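Local structure of SsRai1 (Scheffersomyces stipitis, 5BTO) at residues A[183-186]-A[187-190]; A[173-176]-A[177-180]; A[294-297]-A[298-302]. The protein removes NAD caps from the 5' ends of RNAs as a metal-dependent decapping hydrolase, and binds and stimulates the exoribonuclease RAT1. All coordinates share one frame; numbering follows the deposited sequence.

Contact 1 (A[183-186]-A[187-190]); sequences YKFE and AIAT
T190 reaches back to the last full turn of helix 169-188 and gives its hydroxyl to the carbonyl of E186, with OG1 of T190 2.9 Å from O of E186. The donor stands 31° out of that carbonyl's plane. A first torsion of 66° places OG1 between T190's own backbone N and carbonyl carbon, turning the hydroxyl toward the helix. The T190 hydroxyl thus holds the main chain of the same residue whose carboxylate serves the metal site. The same E186 oxygen takes a weak bond from A189 N, while A189 N also makes a weak, bent bond to F185 O, 3.0 Å away. A189 N is thus shared between the i-4 and i-3 carbonyls, as happens where a helix ends, and A189 is the first residue to leave helical angles. One residue earlier the pattern is regular, I188 N donating to K184 O at 3.0 Å.

The apolar side chains follow the same spacing. The methyl of A189 lies over one face of the F185 ring, offset toward its rim, with CB of A189 4.2 Å from CE1 of F185. CD1 of I188 comes to the ring obliquely. The other branch of I188 meets the lysine, its CG2 3.7 Å from CE of K184, and these two side chains cross at about a right angle. K184 carries its amine onward to a weak bond with A70 O.

E186, which binds the divalent cation, brings its carboxylate close to that of D237, another metal-binding residue. The close approach of two acidic groups suits a cation site. Outward from here, F185 and T190 rest on T259 and L257 of strand 254-261, and the chain runs straight into strand 190-191, paired antiparallel with strand 54-55.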
ATOM      1  N   TYR A 183       3.088  32.174  20.584  1.00 32.03           N
ATOM      2  CA  TYR A 183       4.060  32.371  21.651  1.00 33.05           C
ATOM      3  C   TYR A 183       3.551  33.363  22.696  1.00 30.20           C
ATOM      4  O   TYR A 183       3.803  33.195  23.888  1.00 30.33           O
ATOM      5  CB  TYR A 183       5.407  32.833  21.085  1.00 35.67           C
ATOM      6  CG  TYR A 183       6.047  31.832  20.146  1.00 37.54           C
ATOM      7  CD1 TYR A 183       6.682  30.700  20.634  1.00 39.78           C
ATOM      8  CD2 TYR A 183       6.009  32.017  18.770  1.00 39.41           C
ATOM      9  CE1 TYR A 183       7.264  29.781  19.779  1.00 40.61           C
ATOM     10  CE2 TYR A 183       6.588  31.100  17.907  1.00 40.68           C
ATOM     11  CZ  TYR A 183       7.215  29.986  18.419  1.00 42.01           C
ATOM     12  OH  TYR A 183       7.798  29.071  17.570  1.00 44.72           O
ATOM     13  N   LYS A 184       2.834  34.393  22.251  1.00 29.44           N
ATOM     14  CA  LYS A 184       2.267  35.373  23.174  1.00 27.33           C
ATOM     15  C   LYS A 184       1.242  34.704  24.082  1.00 28.27           C
ATOM     16  O   LYS A 184       1.208  34.953  25.287  1.00 29.10           O
ATOM     17  CB  LYS A 184       1.623  36.532  22.406  1.00 28.72           C
ATOM     18  CG  LYS A 184       0.939  37.585  23.285  1.00 32.53           C
ATOM     19  CD  LYS A 184       1.936  38.360  24.146  1.00 34.24           C
ATOM     20  CE  LYS A 184       1.267  39.546  24.836  1.00 35.36           C
ATOM     21  NZ  LYS A 184       2.244  40.465  25.486  1.00 35.11           N
ATOM     22  N   PHE A 185       0.411  33.844  23.501  1.00 27.00           N
ATOM     23  CA  PHE A 185      -0.587  33.135  24.276  1.00 26.95           C
ATOM     24  C   PHE A 185       0.093  32.313  25.364  1.00 28.17           C
ATOM     25  O   PHE A 185      -0.335  32.323  26.514  1.00 30.12           O
ATOM     26  CB  PHE A 185      -1.444  32.241  23.378  1.00 26.00           C
ATOM     27  CG  PHE A 185      -2.508  31.483  24.116  1.00 24.56           C
ATOM     28  CD1 PHE A 185      -3.489  32.157  24.839  1.00 24.75           C
ATOM     29  CD2 PHE A 185      -2.537  30.096  24.083  1.00 22.25           C
ATOM     30  CE1 PHE A 185      -4.477  31.455  25.521  1.00 23.79           C
ATOM     31  CE2 PHE A 185      -3.520  29.392  24.759  1.00 23.80           C
ATOM     32  CZ  PHE A 185      -4.490  30.075  25.485  1.00 23.41           C
ATOM     33  N   GLU A 186       1.161  31.609  25.011  1.00 29.04           N
ATOM     34  CA  GLU A 186       1.869  30.814  26.009  1.00 31.27           C
ATOM     35  C   GLU A 186       2.353  31.709  27.140  1.00 30.67           C
ATOM     36  O   GLU A 186       2.226  31.367  28.316  1.00 31.28           O
ATOM     37  CB  GLU A 186       3.047  30.072  25.387  1.00 35.07           C
ATOM     38  CG  GLU A 186       2.653  29.035  24.357  1.00 39.60           C
ATOM     39  CD  GLU A 186       3.828  28.189  23.924  1.00 44.71           C
ATOM     40  OE1 GLU A 186       4.366  28.423  22.818  1.00 46.09           O
ATOM     41  OE2 GLU A 186       4.217  27.289  24.697  1.00 47.33           O
ATOM     42  N   ALA A 187       2.894  32.865  26.774  1.00 30.38           N
ATOM     43  CA  ALA A 187       3.457  33.791  27.749  1.00 30.30           C
ATOM     44  C   ALA A 187       2.411  34.309  28.735  1.00 33.04           C
ATOM     45  O   ALA A 187       2.660  34.360  29.938  1.00 35.25           O
ATOM     46  CB  ALA A 187       4.139  34.950  27.042  1.00 29.75           C
ATOM     47  N   ILE A 188       1.244  34.695  28.227  1.00 32.10           N
ATOM     48  CA  ILE A 188       0.219  35.276  29.084  1.00 31.49           C
ATOM     49  C   ILE A 188      -0.601  34.220  29.817  1.00 30.94           C
ATOM     50  O   ILE A 188      -1.315  34.537  30.768  1.00 34.66           O
ATOM     51  CB  ILE A 188      -0.699  36.269  28.310  1.00 32.88           C
ATOM     52  CG1 ILE A 188      -1.549  35.552  27.260  1.00 32.90           C
ATOM     53  CG2 ILE A 188       0.135  37.356  27.656  1.00 35.27           C
ATOM     54  CD1 ILE A 188      -2.886  35.054  27.769  1.00 33.10           C
ATOM     55  N   ALA A 189      -0.481  32.964  29.390  1.00 26.80           N
ATOM     56  CA  ALA A 189      -1.280  31.882  29.961  1.00 26.05           C
ATOM     57  C   ALA A 189      -0.489  30.979  30.902  1.00 24.32           C
ATOM     58  O   ALA A 189      -1.003  29.952  31.353  1.00 24.59           O
ATOM     59  CB  ALA A 189      -1.927  31.045  28.846  1.00 26.17           C
ATOM     60  N   THR A 190       0.756  31.351  31.193  1.00 23.86           N
ATOM     61  CA  THR A 190       1.583  30.568  32.116  1.00 25.22           C
ATOM     62  C   THR A 190       2.365  31.417  33.115  1.00 27.23           C
ATOM     63  O   THR A 190       2.493  32.632  32.963  1.00 29.23           O
ATOM     64  CB  THR A 190       2.629  29.709  31.368  1.00 25.01           C
ATOM     65  OG1 THR A 190       3.568  30.574  30.719  1.00 25.60           O
ATOM     66  CG2 THR A 190       1.969  28.785  30.340  1.00 22.36           C
TER

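Contact 2 (A[173-176]-A[177-180]); sequences DHMK and RCEF
C178 lays its sulfur over one face of the H174 imidazole, SG of C178 being 4.0 Å from the ring centroid and 28° off the normal. The shift is toward NE2 of H174, which is 3.6 Å from SG of C178. From another side the sulfur meets the methyl end of M175, whose chain bends twice to bring CE to 4.0 Å from SG of C178.

D173 and R177 form an i,i+4 salt bridge linking successive turns of helix 169-188. With CG of D173 anti to its own nitrogen (chi1 -176°), the carboxylate leans toward the next turn, where NE of R177 donates to the syn side of OD2 of D173 at 2.9 Å. The acceptor lies in the guanidinium plane, but the two flat groups are turned 52° apart, and the direct bond is a single one, from NE. A water links the second branches, donating to OD1 of D173 at 3.0 Å and accepting weakly from NH2 of R177. Another water donates to both K176 O and OE2 of E179, each 2.7 Å from it, while OE1 of E179 makes a salt bridge with K77.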
ATOM      1  N   ASP A 173       2.808  40.149   6.442  1.00 49.66           N
ATOM      2  CA  ASP A 173       2.974  40.652   7.801  1.00 48.54           C
ATOM      3  C   ASP A 173       1.970  39.993   8.743  1.00 48.43           C
ATOM      4  O   ASP A 173       2.301  39.634   9.878  1.00 48.94           O
ATOM      5  CB  ASP A 173       2.795  42.173   7.818  1.00 50.27           C
ATOM      6  CG  ASP A 173       3.048  42.778   9.186  1.00 51.94           C
ATOM      7  OD1 ASP A 173       4.227  43.005   9.525  1.00 52.71           O
ATOM      8  OD2 ASP A 173       2.068  43.035   9.917  1.00 53.16           O
ATOM      9  N   HIS A 174       0.742  39.828   8.263  1.00 47.36           N
ATOM     10  CA  HIS A 174      -0.303  39.181   9.045  1.00 46.82           C
ATOM     11  C   HIS A 174       0.108  37.769   9.445  1.00 46.33           C
ATOM     12  O   HIS A 174      -0.180  37.324  10.555  1.00 44.21           O
ATOM     13  CB  HIS A 174      -1.613  39.137   8.258  1.00 47.62           C
ATOM     14  CG  HIS A 174      -2.744  38.491   8.998  1.00 48.46           C
ATOM     15  ND1 HIS A 174      -3.375  39.091  10.067  1.00 48.15           N
ATOM     16  CD2 HIS A 174      -3.357  37.296   8.824  1.00 47.83           C
ATOM     17  CE1 HIS A 174      -4.328  38.296  10.518  1.00 47.90           C
ATOM     18  NE2 HIS A 174      -4.340  37.200   9.780  1.00 48.58           N
ATOM     19  N   MET A 175       0.780  37.067   8.538  1.00 47.91           N
ATOM     20  CA  MET A 175       1.209  35.699   8.813  1.00 50.80           C
ATOM     21  C   MET A 175       2.264  35.652   9.916  1.00 49.08           C
ATOM     22  O   MET A 175       2.281  34.727  10.727  1.00 47.82           O
ATOM     23  CB  MET A 175       1.723  35.013   7.542  1.00 54.95           C
ATOM     24  CG  MET A 175       0.664  34.799   6.458  1.00 59.13           C
ATOM     25  SD  MET A 175      -0.500  33.442   6.755  1.00 63.80           S
ATOM     26  CE  MET A 175      -1.614  34.152   7.966  1.00 63.95           C
ATOM     27  N   LYS A 176       3.135  36.657   9.954  1.00 48.46           N
ATOM     28  CA  LYS A 176       4.172  36.710  10.982  1.00 48.02           C
ATOM     29  C   LYS A 176       3.573  37.007  12.356  1.00 44.29           C
ATOM     30  O   LYS A 176       4.012  36.455  13.367  1.00 43.56           O
ATOM     31  CB  LYS A 176       5.257  37.728  10.612  1.00 50.93           C
ATOM     32  CG  LYS A 176       6.065  37.328   9.385  1.00 53.67           C
ATOM     33  CD  LYS A 176       7.033  38.424   8.950  1.00 57.24           C
ATOM     34  CE  LYS A 176       8.155  38.621   9.959  1.00 59.64           C
ATOM     35  NZ  LYS A 176       9.163  39.618   9.485  1.00 60.54           N
ATOM     36  N   ARG A 177       2.555  37.861  12.391  1.00 41.28           N
ATOM     37  CA  ARG A 177       1.862  38.155  13.641  1.00 40.43           C
ATOM     38  C   ARG A 177       1.075  36.956  14.174  1.00 38.63           C
ATOM     39  O   ARG A 177       1.002  36.740  15.385  1.00 38.40           O
ATOM     40  CB  ARG A 177       0.963  39.378  13.480  1.00 41.49           C
ATOM     41  CG  ARG A 177       1.766  40.647  13.295  1.00 43.99           C
ATOM     42  CD  ARG A 177       0.896  41.833  12.978  1.00 46.41           C
ATOM     43  NE  ARG A 177       1.709  43.028  12.788  1.00 47.36           N
ATOM     44  CZ  ARG A 177       2.015  43.884  13.757  1.00 49.63           C
ATOM     45  NH1 ARG A 177       1.567  43.683  14.990  1.00 50.94           N
ATOM     46  NH2 ARG A 177       2.764  44.943  13.494  1.00 50.28           N
ATOM     47  N   CYS A 178       0.498  36.168  13.270  1.00 38.65           N
ATOM     48  CA  CYS A 178      -0.166  34.927  13.665  1.00 36.98           C
ATOM     49  C   CYS A 178       0.809  33.981  14.369  1.00 36.84           C
ATOM     50  O   CYS A 178       0.459  33.332  15.355  1.00 35.33           O
ATOM     51  CB  CYS A 178      -0.798  34.231  12.456  1.00 39.16           C
ATOM     52  SG  CYS A 178      -2.314  35.001  11.822  1.00 40.89           S
ATOM     53  N   GLU A 179       2.036  33.905  13.864  1.00 37.29           N
ATOM     54  CA  GLU A 179       3.050  33.051  14.483  1.00 38.47           C
ATOM     55  C   GLU A 179       3.385  33.566  15.877  1.00 35.92           C
ATOM     56  O   GLU A 179       3.505  32.795  16.828  1.00 34.90           O
ATOM     57  CB  GLU A 179       4.323  32.999  13.633  1.00 41.34           C
ATOM     58  CG  GLU A 179       5.379  32.046  14.188  1.00 46.19           C
ATOM     59  CD  GLU A 179       6.761  32.257  13.588  1.00 50.54           C
ATOM     60  OE1 GLU A 179       7.640  31.394  13.806  1.00 52.01           O
ATOM     61  OE2 GLU A 179       6.973  33.282  12.906  1.00 53.38           O
ATOM     62  N   PHE A 180       3.540  34.880  15.989  1.00 35.86           N
ATOM     63  CA  PHE A 180       3.847  35.506  17.266  1.00 34.15           C
ATOM     64  C   PHE A 180       2.755  35.239  18.294  1.00 32.82           C
ATOM     65  O   PHE A 180       3.044  34.940  19.454  1.00 34.08           O
ATOM     66  CB  PHE A 180       4.036  37.014  17.092  1.00 36.19           C
ATOM     67  CG  PHE A 180       4.137  37.764  18.389  1.00 37.96           C
ATOM     68  CD1 PHE A 180       5.339  37.823  19.080  1.00 39.28           C
ATOM     69  CD2 PHE A 180       3.032  38.408  18.922  1.00 38.85           C
ATOM     70  CE1 PHE A 180       5.436  38.515  20.275  1.00 38.76           C
ATOM     71  CE2 PHE A 180       3.122  39.097  20.119  1.00 39.03           C
ATOM     72  CZ  PHE A 180       4.325  39.148  20.799  1.00 39.25           C
TER
HETATM   73  O   HOH W   1       5.217  44.719  11.842  1.00 53.42           O
HETATM   74  O   HOH W   2       6.652  35.837  13.656  1.00 45.38           O

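Contact 3 (A[294-297]-A[298-302]); sequences GFRD and DSFFL
Across a tight hairpin D297 N donates to F301 O at 3.0 Å, and F301 N returns to OD1 of D297 at 2.9 Å, meeting it from above the carboxylate plane. S299 N adds a weak bond to that oxygen, an Asx turn. A chi1 of 65° sets CG between D297's own N and carbonyl carbon, folding OD1 back to both. The other carboxylate oxygen, OD2 of D297, is engaged in a salt bridge with R303.

F300 N closes a type I turn on D297 O at 2.9 Å. F300 itself takes left-handed angles (phi 71°), and this bond together with the D297-F301 bond makes a type I turn with a G1 beta bulge, linking strands 290-296 and 302-309.

D297 O has a second donor: NH1 of R296 reaches it at 3.0 Å, from the carbonyl face opposite F300 N. The arginine runs alongside F300, its guanidinium over one ring face, offset toward the rim, with the planes 28° apart, and its CD is 3.5 Å from CD1 of F300. A leucine in place of R296 would probably leave D297 O without its second donor and one face of the F300 ring without its partial cover.

R296 and L302 form an antiparallel non-hydrogen-bonded pair, and CD1 of L302 packs 3.8 Å from CA of G294. D298 makes a salt bridge with R261 through OD2. With two donors on opposite faces of one carbonyl, and two backbone NH groups, one weakly, drawn onto one carboxylate oxygen, the bend is probably held rigidly.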
ATOM      1  N   GLY A 294      -6.649  28.664  22.542  1.00 17.10           N
ATOM      2  CA  GLY A 294      -7.121  30.041  22.640  1.00 18.09           C
ATOM      3  C   GLY A 294      -7.614  30.497  21.279  1.00 19.89           C
ATOM      4  O   GLY A 294      -6.942  30.293  20.267  1.00 22.49           O
ATOM      5  N   PHE A 295      -8.804  31.091  21.255  1.00 18.73           N
ATOM      6  CA  PHE A 295      -9.435  31.524  20.015  1.00 20.09           C
ATOM      7  C   PHE A 295      -9.392  33.043  19.920  1.00 22.16           C
ATOM      8  O   PHE A 295      -9.840  33.736  20.831  1.00 22.48           O
ATOM      9  CB  PHE A 295     -10.887  31.033  19.963  1.00 19.85           C
ATOM     10  CG  PHE A 295     -11.025  29.533  19.908  1.00 16.68           C
ATOM     11  CD1 PHE A 295     -11.035  28.776  21.072  1.00 18.33           C
ATOM     12  CD2 PHE A 295     -11.133  28.877  18.682  1.00 20.05           C
ATOM     13  CE1 PHE A 295     -11.152  27.383  21.017  1.00 16.89           C
ATOM     14  CE2 PHE A 295     -11.250  27.494  18.619  1.00 21.05           C
ATOM     15  CZ  PHE A 295     -11.266  26.747  19.787  1.00 20.19           C
ATOM     16  N   ARG A 296      -8.853  33.564  18.822  1.00 21.60           N
ATOM     17  CA  ARG A 296      -8.637  35.006  18.714  1.00 23.19           C
ATOM     18  C   ARG A 296      -9.284  35.585  17.468  1.00 24.13           C
ATOM     19  O   ARG A 296      -9.480  34.877  16.485  1.00 25.28           O
ATOM     20  CB  ARG A 296      -7.137  35.325  18.743  1.00 26.83           C
ATOM     21  CG  ARG A 296      -6.311  34.508  17.756  1.00 30.65           C
ATOM     22  CD  ARG A 296      -5.796  35.388  16.630  1.00 33.81           C
ATOM     23  NE  ARG A 296      -5.376  34.614  15.468  1.00 35.87           N
ATOM     24  CZ  ARG A 296      -5.664  34.944  14.212  1.00 37.07           C
ATOM     25  NH1 ARG A 296      -6.382  36.031  13.956  1.00 37.28           N
ATOM     26  NH2 ARG A 296      -5.245  34.181  13.210  1.00 36.86           N
ATOM     27  N   ASP A 297      -9.615  36.875  17.515  1.00 26.56           N
ATOM     28  CA  ASP A 297     -10.254  37.522  16.374  1.00 29.54           C
ATOM     29  C   ASP A 297      -9.238  38.178  15.431  1.00 32.84           C
ATOM     30  O   ASP A 297      -8.032  38.002  15.590  1.00 31.33           O
ATOM     31  CB  ASP A 297     -11.357  38.502  16.816  1.00 30.35           C
ATOM     32  CG  ASP A 297     -10.829  39.690  17.618  1.00 30.43           C
ATOM     33  OD1 ASP A 297      -9.619  39.990  17.559  1.00 30.16           O
ATOM     34  OD2 ASP A 297     -11.652  40.351  18.295  1.00 31.85           O
ATOM     35  N   ASP A 298      -9.738  38.907  14.435  1.00 36.54           N
ATOM     36  CA  ASP A 298      -8.885  39.610  13.473  1.00 41.89           C
ATOM     37  C   ASP A 298      -7.919  40.596  14.114  1.00 41.33           C
ATOM     38  O   ASP A 298      -6.824  40.828  13.600  1.00 43.57           O
ATOM     39  CB  ASP A 298      -9.741  40.373  12.460  1.00 47.32           C
ATOM     40  CG  ASP A 298     -10.189  39.509  11.313  1.00 52.15           C
ATOM     41  OD1 ASP A 298      -9.331  39.136  10.484  1.00 54.58           O
ATOM     42  OD2 ASP A 298     -11.400  39.212  11.239  1.00 54.43           O
ATOM     43  N   SER A 299      -8.338  41.206  15.215  1.00 38.34           N
ATOM     44  CA  SER A 299      -7.489  42.169  15.902  1.00 37.59           C
ATOM     45  C   SER A 299      -6.604  41.462  16.914  1.00 35.26           C
ATOM     46  O   SER A 299      -5.896  42.099  17.690  1.00 36.92           O
ATOM     47  CB  SER A 299      -8.332  43.250  16.578  1.00 40.19           C
ATOM     48  OG  SER A 299      -8.992  44.043  15.610  1.00 43.18           O
ATOM     49  N   PHE A 300      -6.656  40.135  16.890  1.00 32.43           N
ATOM     50  CA  PHE A 300      -5.834  39.292  17.755  1.00 32.76           C
ATOM     51  C   PHE A 300      -6.252  39.346  19.225  1.00 30.37           C
ATOM     52  O   PHE A 300      -5.485  38.953  20.107  1.00 29.84           O
ATOM     53  CB  PHE A 300      -4.342  39.613  17.590  1.00 32.79           C
ATOM     54  CG  PHE A 300      -3.756  39.141  16.285  1.00 32.66           C
ATOM     55  CD1 PHE A 300      -3.341  37.826  16.131  1.00 32.45           C
ATOM     56  CD2 PHE A 300      -3.612  40.014  15.218  1.00 31.89           C
ATOM     57  CE1 PHE A 300      -2.798  37.387  14.938  1.00 32.29           C
ATOM     58  CE2 PHE A 300      -3.067  39.582  14.019  1.00 34.84           C
ATOM     59  CZ  PHE A 300      -2.661  38.266  13.878  1.00 34.06           C
ATOM     60  N   PHE A 301      -7.466  39.825  19.488  1.00 26.95           N
ATOM     61  CA  PHE A 301      -8.019  39.746  20.837  1.00 26.09           C
ATOM     62  C   PHE A 301      -8.405  38.308  21.158  1.00 25.47           C
ATOM     63  O   PHE A 301      -9.037  37.625  20.350  1.00 25.26           O
ATOM     64  CB  PHE A 301      -9.239  40.660  21.001  1.00 26.31           C
ATOM     65  CG  PHE A 301      -8.897  42.117  21.066  1.00 30.19           C
ATOM     66  CD1 PHE A 301      -8.240  42.639  22.170  1.00 33.47           C
ATOM     67  CD2 PHE A 301      -9.230  42.966  20.028  1.00 32.33           C
ATOM     68  CE1 PHE A 301      -7.918  43.985  22.235  1.00 35.04           C
ATOM     69  CE2 PHE A 301      -8.911  44.309  20.083  1.00 33.16           C
ATOM     70  CZ  PHE A 301      -8.256  44.822  21.189  1.00 33.79           C
ATOM     71  N   LEU A 302      -8.013  37.851  22.339  1.00 24.93           N
ATOM     72  CA  LEU A 302      -8.406  36.530  22.823  1.00 23.90           C
ATOM     73  C   LEU A 302      -9.869  36.564  23.240  1.00 24.21           C
ATOM     74  O   LEU A 302     -10.237  37.290  24.168  1.00 25.00           O
ATOM     75  CB  LEU A 302      -7.540  36.134  24.013  1.00 22.95           C
ATOM     76  CG  LEU A 302      -7.814  34.776  24.645  1.00 22.52           C
ATOM     77  CD1 LEU A 302      -7.506  33.653  23.653  1.00 22.96           C
ATOM     78  CD2 LEU A 302      -6.960  34.626  25.885  1.00 24.74           C
TER
HETATM   79  O   HOH W   3      -7.024  36.868  11.250  1.00 56.96           O

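How the contacts relate
From the N terminus the three contacts come in series, with none nested or crossing. Contact 2 and then contact 1 occupy helix 169-188, the first covering about two turns near its middle and the second its C-terminal end; neither closes a loop. Contact 3, more than a hundred residues later, closes the hairpin between strands 290-296 and 302-309. That hairpin packs on the helix at both levels. The F300 ring meets H174 and R177, and NH2 of R296 approaches SG of C178 to 3.3 Å, while further along F185 rests on G294 and L302. Helix 169-188 is thereby tied to the four-stranded sheet whose strand 254-261 carries metal- and substrate-binding residues.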